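Local coordinates for protein putative laminarinase (Phanerochaete chrysosporium, PDB 2WLQ) that probably hydrolyses beta-1,3-glucans such as laminarin as a family 16 glycoside hydrolase, and is caught here in a nucleophile-disabled form holding glucose units of its glucan, at residues G97-A102 against E120-Q125; M130-G135 against A229-T234. The protein carries 1 engineered substitution. All coordinates share one frame; numbering follows the deposited sequence.

Followed from the N terminus, the chain first meets contact 1, where 97-102 meets 120-125, enclosing 17 residues: strands 98-105 and 115-120 form an antiparallel pair, and the loop after the second folds back along the start of the first. Contact 2 opens only after contact 1 has closed: 130-135, on the next strand of the same sheet, meets 229-234 after 93 intervening residues. The two loops therefore follow in series, neither nested nor crossed. Contact 1 works within the mixed sheet, whereas contact 2 joins that sheet to the antiparallel one packed against it in the beta sandwich. Their centres lie about 20 Å apart, yet both reach the same two glucose units.

Contact 1: residues G97-A102 against E120-Q125. With BGC (beta-D-glucopyranose), chain C; BGC (beta-D-glucopyranose), chain B.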
# COMPACT_ATOMS: atom_id res chain seq x y z
N GLY A 97 -0.33 14.08 7.93
CA GLY A 97 -1.28 13.19 8.57
C GLY A 97 -1.69 11.97 7.74
O GLY A 97 -2.29 11.04 8.29
N THR A 98 -1.36 11.96 6.44
CA THR A 98 -1.80 10.85 5.59
C THR A 98 -1.01 9.58 5.82
O THR A 98 0.20 9.62 6.06
CB THR A 98 -1.74 11.17 4.07
OG1 THR A 98 -0.41 11.55 3.72
CG2 THR A 98 -2.73 12.26 3.73
N TRP A 99 -1.70 8.45 5.69
CA TRP A 99 -1.08 7.14 5.82
C TRP A 99 -1.78 6.23 4.79
O TRP A 99 -2.73 5.50 5.11
CB TRP A 99 -1.26 6.65 7.26
CG TRP A 99 -0.72 5.28 7.56
CD1 TRP A 99 0.00 4.45 6.74
CD2 TRP A 99 -0.84 4.60 8.82
NE1 TRP A 99 0.29 3.27 7.40
CE2 TRP A 99 -0.22 3.34 8.68
CE3 TRP A 99 -1.46 4.91 10.03
CZ2 TRP A 99 -0.20 2.39 9.72
CZ3 TRP A 99 -1.40 3.99 11.07
CH2 TRP A 99 -0.78 2.76 10.91
N PRO A 100 -1.31 6.32 3.52
CA PRO A 100 -1.86 5.49 2.47
C PRO A 100 -1.15 4.11 2.44
O PRO A 100 0.01 3.97 2.86
CB PRO A 100 -1.52 6.29 1.21
CG PRO A 100 -0.20 6.91 1.51
CD PRO A 100 -0.28 7.25 3.02
N ALA A 101 -1.83 3.11 1.88
CA ALA A 101 -1.17 1.82 1.71
C ALA A 101 -1.83 1.01 0.61
O ALA A 101 -3.05 1.11 0.37
CB ALA A 101 -1.24 1.05 3.01
N ALA A 102 -0.99 0.21 -0.06
CA ALA A 102 -1.44 -0.84 -0.98
C ALA A 102 -0.74 -2.08 -0.46
O ALA A 102 0.48 -2.09 -0.32
CB ALA A 102 -1.01 -0.54 -2.40
N GLU A 120 3.64 1.95 1.20
CA GLU A 120 3.21 2.42 2.52
C GLU A 120 4.13 3.53 2.99
O GLU A 120 5.34 3.47 2.78
CB GLU A 120 3.20 1.29 3.55
CG GLU A 120 2.39 1.66 4.79
CD GLU A 120 2.51 0.66 5.93
OE1 GLU A 120 3.45 -0.17 5.94
OE2 GLU A 120 1.64 0.74 6.83
N GLY A 121 3.55 4.51 3.63
CA GLY A 121 4.34 5.52 4.33
C GLY A 121 3.41 6.45 5.08
O GLY A 121 2.19 6.23 5.13
N VAL A 122 4.02 7.46 5.70
CA VAL A 122 3.25 8.41 6.51
C VAL A 122 3.76 9.82 6.29
O VAL A 122 4.96 10.04 6.09
CB VAL A 122 3.35 8.10 8.04
CG1 VAL A 122 2.69 6.76 8.31
CG2 VAL A 122 4.79 8.08 8.50
N ASN A 123 2.84 10.78 6.36
CA ASN A 123 3.21 12.19 6.49
C ASN A 123 4.15 12.68 5.43
O ASN A 123 5.03 13.50 5.71
CB ASN A 123 3.81 12.45 7.89
CG ASN A 123 2.85 12.09 9.00
OD1 ASN A 123 1.65 12.37 8.88
ND2 ASN A 123 3.35 11.46 10.07
N ASP A 124 3.98 12.17 4.21
CA ASP A 124 4.77 12.62 3.06
C ASP A 124 6.25 12.26 3.16
O ASP A 124 7.05 12.79 2.39
CB ASP A 124 4.60 14.13 2.80
CG ASP A 124 3.20 14.49 2.41
OD1 ASP A 124 2.50 13.63 1.82
OD2 ASP A 124 2.81 15.66 2.64
N GLN A 125 6.60 11.34 4.05
CA GLN A 125 8.01 11.04 4.24
C GLN A 125 8.49 9.94 3.29
O GLN A 125 8.33 8.76 3.58
CB GLN A 125 8.28 10.67 5.70
CG GLN A 125 8.01 11.83 6.66
CD GLN A 125 8.73 13.13 6.25
OE1 GLN A 125 9.94 13.27 6.48
NE2 GLN A 125 7.98 14.09 5.65
C2 BGC C . 2.30 -0.02 11.07
C3 BGC C . 2.60 -0.88 9.86
C4 BGC C . 3.89 -0.51 9.15
C5 BGC C . 5.03 -0.48 10.14
C6 BGC C . 6.31 -0.02 9.48
C1 BGC C . 3.52 0.02 11.97
O2 BGC C . 1.15 -0.58 11.68
O3 BGC C . 1.52 -0.82 8.96
O4 BGC C . 4.19 -1.52 8.17
O5 BGC C . 4.66 0.39 11.21
O6 BGC C . 7.36 -0.18 10.42
C2 BGC B . -0.48 -3.35 8.97
C3 BGC B . -1.98 -3.07 8.89
C4 BGC B . -2.12 -1.73 8.19
C5 BGC B . -1.56 -1.88 6.78
C6 BGC B . -1.70 -0.65 5.89
C1 BGC B . 0.11 -3.38 7.57
O1 BGC B . 1.50 -3.39 7.68
O2 BGC B . -0.22 -4.62 9.52
O3 BGC B . -2.57 -2.93 10.16
O4 BGC B . -3.48 -1.37 8.09
O5 BGC B . -0.19 -2.18 6.90
O6 BGC B . -1.08 0.50 6.46
O HOH W 1 2.13 10.20 3.18
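With CG trans to the backbone N in both Trp99 (chi1 178°) and Glu120 (chi1 -163°), indole and extended carboxylate chain lie side by side and point the same way. Trp99 NE1 donates to Glu120 OE2 (2.9 Å, 161° at the hydrogen); the acceptor lies in the indole plane, and the N-H reaches its anti side from somewhat out of the carboxylate plane. Glu120 OE2 also receives O3 of the chain C glucose at 2.6 Å and O6 of the chain B glucose at 2.8 Å, three donors on one atom, while Glu120 OE1 takes O4 of the chain C sugar at 2.7 Å. Val122 CG1 makes a CH-pi contact over the five-membered ring of Trp99, 4.0 Å from its centroid. With an alanine here instead of Trp99, Glu120 OE2 is likely to lose its indole donor and Val122 the ring it packs on. Farther along, Asn123 N binds Thr98 O (2.9 Å), and Gly97 N binds Asn123 OD1 (2.8 Å), tying the type I' turn to the strand's beginning. This illustrates a carbohydrate-binding cleft built on a sheet: strand 98-105 runs between strands 115-120 and 246-253, and helix 255-258 brings Trp257 edge-to-face against Trp99 and covers Val122.

Contact 2: residues M130-G135 against A229-T234; sequences MTLHTG and AFFPNT. With BGC (beta-D-glucopyranose), chain C; BGC (beta-D-glucopyranose), chain B.
Met130 opens the contact by laying its CB against Ala229 CB at 3.9 Å; its chain then bends, which brings SD equally near the same methyl. Its carbonyl takes part too: Met130 O lies in the plane of the Phe231 ring, at the edge, 3.4 Å from Phe231 CZ. Thr131 directs its side chain the other way, to the face where the glucan lies, and packs on Asp117 of strand 115-120. Leu132 returns to the interior and meets the aromatic ring broadside. Leu132 CG is anti to its own carbonyl carbon (chi1 -47°), which lets it settle over the middle of the Phe231 ring, 3.8 Å from the centroid and 12° off the normal. The two methyls reach different ring atoms, Leu132 CD1 meeting Phe231 CG at 3.7 Å and Leu132 CD2 lying 4.0 Å from Phe231 CD1, and the leucine and the phenylalanine point opposite ways as they pass. His133 again faces the cleft. Its NE2 gives a straight bond to O4 of the chain C glucose (2.9 Å, 168°), and O2 of the chain B glucose stands over one face of the imidazole. The strand thus has two different sides, one for the core and one for sugar. Strands 130-133 and 229-232 belong to different sheets and run in roughly the same direction, their axes 8.3 Å apart, the sandwich packing expected of this fold; Val167 and Cys165 of strand 165-168 border Phe231 as well. Chemically, the grip between the strands is dispersion and CH-pi contact, with a carbonyl oxygen near the ring's slightly positive rim as its polar touch, so here the two strands are joined by fit of shapes, while the directional bonding of strand 130-133 is spent on its neighbours within the sheet and on the glucan.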
# COMPACT_ATOMS: atom_id res chain seq x y z
N MET A 130 8.49 -1.19 2.27
CA MET A 130 7.88 -2.48 1.92
C MET A 130 8.17 -3.37 3.11
O MET A 130 9.32 -3.52 3.47
CB MET A 130 8.53 -3.02 0.64
CG MET A 130 8.17 -2.14 -0.56
SD MET A 130 9.51 -1.76 -1.73
CE MET A 130 10.60 -0.82 -0.65
N THR A 131 7.12 -3.95 3.70
CA THR A 131 7.23 -4.56 5.03
C THR A 131 6.37 -5.79 5.14
O THR A 131 5.25 -5.81 4.65
CB THR A 131 6.76 -3.56 6.08
OG1 THR A 131 7.41 -2.31 5.84
CG2 THR A 131 7.11 -4.05 7.49
N LEU A 132 6.89 -6.81 5.82
CA LEU A 132 6.04 -7.95 6.21
C LEU A 132 5.74 -7.91 7.69
O LEU A 132 6.57 -7.48 8.50
CB LEU A 132 6.73 -9.29 5.93
CG LEU A 132 7.40 -9.52 4.60
CD1 LEU A 132 7.91 -10.96 4.52
CD2 LEU A 132 6.49 -9.18 3.46
N HIS A 133 4.55 -8.38 8.01
CA HIS A 133 4.14 -8.62 9.43
C HIS A 133 3.66 -10.04 9.53
O HIS A 133 2.82 -10.48 8.73
CB HIS A 133 3.00 -7.67 9.84
CG HIS A 133 3.41 -6.23 9.90
ND1 HIS A 133 3.72 -5.57 11.07
CD2 HIS A 133 3.58 -5.32 8.91
CE1 HIS A 133 4.07 -4.32 10.80
NE2 HIS A 133 3.98 -4.14 9.49
N THR A 134 4.23 -10.80 10.47
CA THR A 134 3.89 -12.22 10.62
C THR A 134 3.73 -12.56 12.09
O THR A 134 3.96 -11.72 12.97
CB THR A 134 5.01 -13.13 10.05
OG1 THR A 134 6.19 -12.98 10.85
CG2 THR A 134 5.37 -12.77 8.61
N GLY A 135 3.37 -13.83 12.34
CA GLY A 135 3.51 -14.44 13.69
C GLY A 135 4.95 -14.84 13.96
O GLY A 135 5.89 -14.41 13.29
N ALA A 229 12.79 -4.76 -2.88
CA ALA A 229 12.76 -5.42 -1.57
C ALA A 229 12.73 -6.93 -1.80
O ALA A 229 12.03 -7.42 -2.70
CB ALA A 229 11.55 -4.98 -0.75
N PHE A 230 13.51 -7.65 -1.00
CA PHE A 230 13.57 -9.11 -1.10
C PHE A 230 13.41 -9.68 0.28
O PHE A 230 14.13 -9.27 1.21
CB PHE A 230 14.92 -9.48 -1.66
CG PHE A 230 15.19 -10.98 -1.85
CD1 PHE A 230 16.51 -11.44 -1.76
CD2 PHE A 230 14.18 -11.90 -2.18
CE1 PHE A 230 16.82 -12.79 -1.98
CE2 PHE A 230 14.50 -13.26 -2.40
CZ PHE A 230 15.82 -13.68 -2.29
N PHE A 231 12.46 -10.62 0.41
CA PHE A 231 12.21 -11.32 1.68
C PHE A 231 12.38 -12.82 1.41
O PHE A 231 11.44 -13.48 1.01
CB PHE A 231 10.79 -11.01 2.19
CG PHE A 231 10.58 -9.54 2.43
CD1 PHE A 231 9.94 -8.74 1.47
CD2 PHE A 231 11.03 -8.96 3.59
CE1 PHE A 231 9.77 -7.36 1.71
CE2 PHE A 231 10.86 -7.59 3.83
CZ PHE A 231 10.21 -6.80 2.89
N PRO A 232 13.62 -13.32 1.51
CA PRO A 232 13.89 -14.73 1.26
C PRO A 232 13.44 -15.61 2.43
O PRO A 232 13.03 -15.10 3.48
CB PRO A 232 15.43 -14.77 1.17
CG PRO A 232 15.86 -13.69 2.07
CD PRO A 232 14.85 -12.58 1.82
N ASN A 233 13.53 -16.92 2.24
CA ASN A 233 13.12 -17.87 3.26
C ASN A 233 14.25 -18.38 4.14
O ASN A 233 14.06 -19.34 4.86
CB ASN A 233 12.31 -19.04 2.66
CG ASN A 233 13.15 -19.99 1.84
OD1 ASN A 233 14.32 -19.73 1.61
ND2 ASN A 233 12.52 -21.07 1.37
N THR A 234 15.40 -17.73 4.09
CA THR A 234 16.60 -18.12 4.85
C THR A 234 16.28 -18.37 6.33
O THR A 234 16.78 -19.37 6.92
CB THR A 234 17.65 -17.02 4.68
OG1 THR A 234 17.73 -16.69 3.29
CG2 THR A 234 19.02 -17.48 5.19
C2 BGC C . 2.30 -0.02 11.07
C3 BGC C . 2.60 -0.88 9.86
C4 BGC C . 3.89 -0.51 9.15
C5 BGC C . 5.03 -0.48 10.14
C6 BGC C . 6.31 -0.02 9.48
C1 BGC C . 3.52 0.02 11.97
O2 BGC C . 1.15 -0.58 11.68
O3 BGC C . 1.52 -0.82 8.96
O4 BGC C . 4.19 -1.52 8.17
O5 BGC C . 4.66 0.39 11.21
O6 BGC C . 7.36 -0.18 10.42
C2 BGC B . -0.48 -3.35 8.97
C3 BGC B . -1.98 -3.07 8.89
C4 BGC B . -2.12 -1.73 8.19
C5 BGC B . -1.56 -1.88 6.78
C6 BGC B . -1.70 -0.65 5.89
C1 BGC B . 0.11 -3.38 7.57
O1 BGC B . 1.50 -3.39 7.68
O2 BGC B . -0.22 -4.62 9.52
O3 BGC B . -2.57 -2.93 10.16
O4 BGC B . -3.48 -1.37 8.09
O5 BGC B . -0.19 -2.18 6.90
O6 BGC B . -1.08 0.50 6.46